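Long-range contact in alpha-/beta-galactoside alpha-2,3-sialyltransferase (Photobacterium phosphoreum, PDB 2ZWI), which probably transfers sialic acid from a CMP-linked donor onto terminal galactosides through an alpha-2,3 linkage: residues L120-E132 against I177-R189. Residues are numbered along the deposited sequence; the frame is centred on the assembly and turned at random. Where two conformers were deposited one is given.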
# COMPACT_ATOMS: atom_id res chain seq x y z
N LEU A 120 1.05 8.67 11.35
CA LEU A 120 2.24 8.49 12.19
C LEU A 120 2.99 9.80 12.47
O LEU A 120 3.43 10.06 13.60
CB LEU A 120 3.18 7.45 11.58
CG LEU A 120 2.69 6.00 11.65
CD1 LEU A 120 3.55 5.07 10.79
CD2 LEU A 120 2.67 5.54 13.09
N TYR A 121 3.14 10.63 11.44
CA TYR A 121 3.77 11.93 11.62
C TYR A 121 2.98 12.78 12.61
O TYR A 121 3.55 13.34 13.55
CB TYR A 121 3.92 12.68 10.29
CG TYR A 121 4.63 14.00 10.48
CD1 TYR A 121 6.03 14.05 10.51
CD2 TYR A 121 3.93 15.18 10.68
CE1 TYR A 121 6.70 15.23 10.72
CE2 TYR A 121 4.60 16.40 10.88
CZ TYR A 121 5.99 16.41 10.89
OH TYR A 121 6.69 17.58 11.09
N ASP A 122 1.67 12.86 12.41
CA ASP A 122 0.80 13.64 13.28
C ASP A 122 0.89 13.15 14.73
O ASP A 122 1.05 13.94 15.65
CB ASP A 122 -0.65 13.60 12.76
CG ASP A 122 -0.87 14.49 11.53
OD1 ASP A 122 -0.12 15.47 11.34
OD2 ASP A 122 -1.81 14.22 10.75
N PHE A 123 0.81 11.84 14.91
CA PHE A 123 0.92 11.21 16.21
C PHE A 123 2.26 11.53 16.89
O PHE A 123 2.30 11.74 18.10
CB PHE A 123 0.71 9.70 16.08
CG PHE A 123 0.69 8.96 17.38
CD1 PHE A 123 -0.51 8.77 18.07
CD2 PHE A 123 1.86 8.41 17.91
CE1 PHE A 123 -0.54 8.08 19.29
CE2 PHE A 123 1.84 7.71 19.11
CZ PHE A 123 0.64 7.55 19.81
N SER A 124 3.34 11.57 16.10
CA SER A 124 4.68 11.87 16.60
C SER A 124 4.82 13.31 17.10
O SER A 124 5.75 13.61 17.85
CB SER A 124 5.76 11.60 15.54
OG SER A 124 5.89 12.68 14.64
N ARG A 125 3.93 14.20 16.66
CA ARG A 125 3.94 15.61 17.12
C ARG A 125 3.37 15.75 18.53
O ARG A 125 3.62 16.76 19.21
CB ARG A 125 3.12 16.52 16.17
CG ARG A 125 3.57 16.58 14.70
CD ARG A 125 4.98 17.09 14.52
NE ARG A 125 5.93 15.98 14.61
CZ ARG A 125 7.25 16.08 14.49
NH1 ARG A 125 7.82 17.27 14.26
NH2 ARG A 125 8.00 14.99 14.59
N LEU A 126 2.59 14.75 18.96
CA LEU A 126 1.97 14.76 20.29
C LEU A 126 3.04 14.69 21.37
O LEU A 126 4.07 14.05 21.17
CB LEU A 126 1.01 13.58 20.44
CG LEU A 126 -0.44 13.69 19.96
CD1 LEU A 126 -0.56 13.77 18.45
CD2 LEU A 126 -1.21 12.50 20.47
N PRO A 127 2.82 15.37 22.52
CA PRO A 127 3.83 15.16 23.55
C PRO A 127 3.87 13.69 23.98
O PRO A 127 2.86 12.99 23.87
CB PRO A 127 3.38 16.09 24.69
CG PRO A 127 1.95 16.39 24.43
CD PRO A 127 1.75 16.29 22.94
N GLU A 128 5.03 13.24 24.44
CA GLU A 128 5.25 11.83 24.77
C GLU A 128 4.19 11.26 25.73
O GLU A 128 3.68 10.17 25.52
CB GLU A 128 6.67 11.63 25.31
CG GLU A 128 6.97 10.22 25.81
CD GLU A 128 8.44 10.02 26.11
OE1 GLU A 128 8.81 10.05 27.29
OE2 GLU A 128 9.23 9.85 25.15
N SER A 129 3.86 12.02 26.77
CA SER A 129 2.86 11.58 27.73
C SER A 129 1.48 11.39 27.08
O SER A 129 0.72 10.52 27.50
CB SER A 129 2.76 12.58 28.88
OG SER A 129 2.20 13.79 28.40
N GLU A 130 1.14 12.21 26.09
CA GLU A 130 -0.14 12.09 25.39
C GLU A 130 -0.16 10.88 24.47
O GLU A 130 -1.17 10.18 24.38
CB GLU A 130 -0.49 13.38 24.62
CG GLU A 130 -1.91 13.35 24.04
CD GLU A 130 -2.37 14.68 23.45
OE1 GLU A 130 -3.58 14.81 23.13
OE2 GLU A 130 -1.53 15.60 23.29
N GLN A 131 0.97 10.63 23.80
CA GLN A 131 1.17 9.38 23.04
C GLN A 131 0.95 8.15 23.91
O GLN A 131 0.17 7.25 23.55
CB GLN A 131 2.59 9.33 22.47
CG GLN A 131 2.85 10.33 21.35
CD GLN A 131 4.20 10.11 20.71
OE1 GLN A 131 4.66 8.98 20.58
NE2 GLN A 131 4.84 11.19 20.27
N GLU A 132 1.64 8.10 25.06
CA GLU A 132 1.50 6.97 25.98
C GLU A 132 0.07 6.81 26.47
O GLU A 132 -0.41 5.69 26.63
CB GLU A 132 2.40 7.15 27.19
CG GLU A 132 3.88 7.01 26.89
CD GLU A 132 4.71 7.26 28.11
OE1 GLU A 132 4.15 7.21 29.24
OE2 GLU A 132 5.91 7.51 27.97
N ILE A 177 10.53 3.84 9.71
CA ILE A 177 9.91 5.06 10.25
C ILE A 177 10.27 5.24 11.74
O ILE A 177 10.45 6.37 12.21
CB ILE A 177 8.35 5.08 10.04
CG1 ILE A 177 7.75 6.47 10.37
CG2 ILE A 177 7.65 3.96 10.83
CD1 ILE A 177 8.22 7.62 9.47
N PHE A 178 10.42 4.13 12.46
CA PHE A 178 10.78 4.16 13.88
C PHE A 178 12.26 4.43 14.13
O PHE A 178 12.69 4.49 15.29
CB PHE A 178 10.35 2.86 14.58
CG PHE A 178 8.87 2.62 14.54
CD1 PHE A 178 8.00 3.36 15.35
CD2 PHE A 178 8.33 1.66 13.70
CE1 PHE A 178 6.63 3.14 15.33
CE2 PHE A 178 6.95 1.44 13.66
CZ PHE A 178 6.09 2.19 14.47
N GLU A 179 13.03 4.61 13.06
CA GLU A 179 14.44 4.96 13.16
C GLU A 179 14.75 6.33 12.56
O GLU A 179 15.90 6.64 12.28
CB GLU A 179 15.33 3.88 12.52
CG GLU A 179 15.74 2.76 13.46
CD GLU A 179 14.58 1.87 13.84
OE1 GLU A 179 13.82 1.46 12.92
OE2 GLU A 179 14.42 1.57 15.04
N THR A 180 13.71 7.15 12.37
CA THR A 180 13.89 8.53 11.88
C THR A 180 13.94 9.50 13.07
O THR A 180 14.00 9.07 14.22
CB THR A 180 12.76 8.93 10.90
OG1 THR A 180 11.49 8.84 11.56
CG2 THR A 180 12.77 8.03 9.66
N ASN A 181 13.93 10.80 12.79
CA ASN A 181 13.89 11.83 13.85
C ASN A 181 12.52 11.96 14.51
O ASN A 181 12.37 12.70 15.49
CB ASN A 181 14.33 13.20 13.32
CG ASN A 181 15.81 13.25 12.96
OD1 ASN A 181 16.66 12.68 13.65
ND2 ASN A 181 16.13 13.95 11.87
N LEU A 182 11.51 11.27 13.99
CA LEU A 182 10.17 11.35 14.59
C LEU A 182 10.15 10.68 15.97
O LEU A 182 10.62 9.54 16.08
CB LEU A 182 9.12 10.71 13.67
CG LEU A 182 8.97 11.22 12.23
CD1 LEU A 182 7.65 10.72 11.69
CD2 LEU A 182 9.05 12.73 12.14
N PRO A 183 9.65 11.38 17.01
CA PRO A 183 9.52 10.77 18.35
C PRO A 183 8.38 9.74 18.39
O PRO A 183 7.23 10.09 18.64
CB PRO A 183 9.19 11.96 19.27
CG PRO A 183 9.45 13.20 18.43
CD PRO A 183 9.22 12.79 17.01
N LEU A 184 8.72 8.49 18.12
CA LEU A 184 7.72 7.43 18.10
C LEU A 184 8.06 6.26 19.02
O LEU A 184 7.51 5.15 18.87
CB LEU A 184 7.49 6.96 16.66
CG LEU A 184 6.71 7.88 15.72
CD1 LEU A 184 6.80 7.38 14.27
CD2 LEU A 184 5.25 8.04 16.14
N THR A 185 8.93 6.52 19.99
CA THR A 185 9.36 5.51 20.98
C THR A 185 8.16 4.82 21.62
O THR A 185 8.15 3.59 21.75
CB THR A 185 10.29 6.14 22.07
OG1 THR A 185 11.45 6.69 21.44
CG2 THR A 185 10.75 5.10 23.08
N SER A 186 7.16 5.60 22.01
CA SER A 186 5.95 5.07 22.66
C SER A 186 5.27 3.95 21.86
O SER A 186 4.89 2.93 22.42
CB SER A 186 4.96 6.19 22.93
OG SER A 186 5.53 7.13 23.83
N LEU A 187 5.12 4.16 20.55
CA LEU A 187 4.49 3.18 19.66
C LEU A 187 5.43 2.03 19.32
O LEU A 187 4.99 0.87 19.23
CB LEU A 187 3.99 3.85 18.37
CG LEU A 187 3.22 3.00 17.36
CD1 LEU A 187 2.00 2.31 17.99
CD2 LEU A 187 2.79 3.86 16.19
N LYS A 188 6.71 2.35 19.13
CA LYS A 188 7.73 1.34 18.84
C LYS A 188 7.73 0.24 19.90
O LYS A 188 7.78 -0.96 19.56
CB LYS A 188 9.12 2.00 18.72
CG LYS A 188 10.32 1.06 18.50
CD LYS A 188 10.20 0.25 17.21
CE LYS A 188 11.52 -0.44 16.88
NZ LYS A 188 11.44 -1.28 15.65
N ARG A 189 7.63 0.63 21.17
CA ARG A 189 7.60 -0.33 22.27
C ARG A 189 6.46 -1.32 22.15
O ARG A 189 6.61 -2.46 22.56
CB ARG A 189 7.49 0.38 23.62
CG ARG A 189 8.83 0.61 24.30
CD ARG A 189 8.63 0.96 25.78
NE ARG A 189 7.58 1.95 25.93
CZ ARG A 189 7.79 3.26 25.98
NH1 ARG A 189 9.02 3.75 25.93
NH2 ARG A 189 6.75 4.08 26.12
O HOH W 1 6.96 8.49 21.76
O HOH W 2 7.16 6.48 26.04
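Gln131 reaches from the first turn of helix 128-147 to Pro183, in the loop that leads into helix 185-191, and its side chain is a worked example of how one amide can join two chain segments. Its CB rests against the CB and OG of Ser186. CG stands beside the backbone N (chi1 -70°), and from there the chain runs extended, carrying the amide to the carbonyl of Pro183. NE2 donates to Pro183 O at 3.1 Å, with an N-H...O angle of 154° and the acceptor close to the amide plane. The other hydrogen of NE2 goes to Leu126 O, also at 3.1 Å, so both N-H groups are used and the rotation of the amide is fixed. OE1 passes near Ser186 CB and accepts from a water, 2.6 Å away, that takes the N-H of Ser186.

Glu132 OE2 and Arg189 NH2 form a long salt bridge, 4.0 Å, the two planes nearly perpendicular; a water placed between them sits implausibly close to both, so its bridging role is doubtful.

Toward helix 114-125 the contact becomes apolar. Leu184 CD2 approaches Ser124 CB at 3.6 Å and meets the edge of the Phe123 ring, while Leu120 CD2 touches Leu187 CD2 at 3.5 Å. Leu182 CD2 lies 3.7 Å from Tyr121 CD1, oblique to the ring. Ile156 of helix 156-159 packs on Leu120, Phe123 and Leu187. Arg125 grips Ser124 OG with NE and NH2 in its guanidinium plane, lies over Tyr121 and brings NH2 to 3.5 Å from Pro183 CD.

Away from the nucleotide and zinc sites, a near-parallel helix pair (128-132 and 185-189, 29°) and loop 182-184 against helix 114-125 pack together in the domain built on the seven-stranded parallel sheet of this GT-B fold.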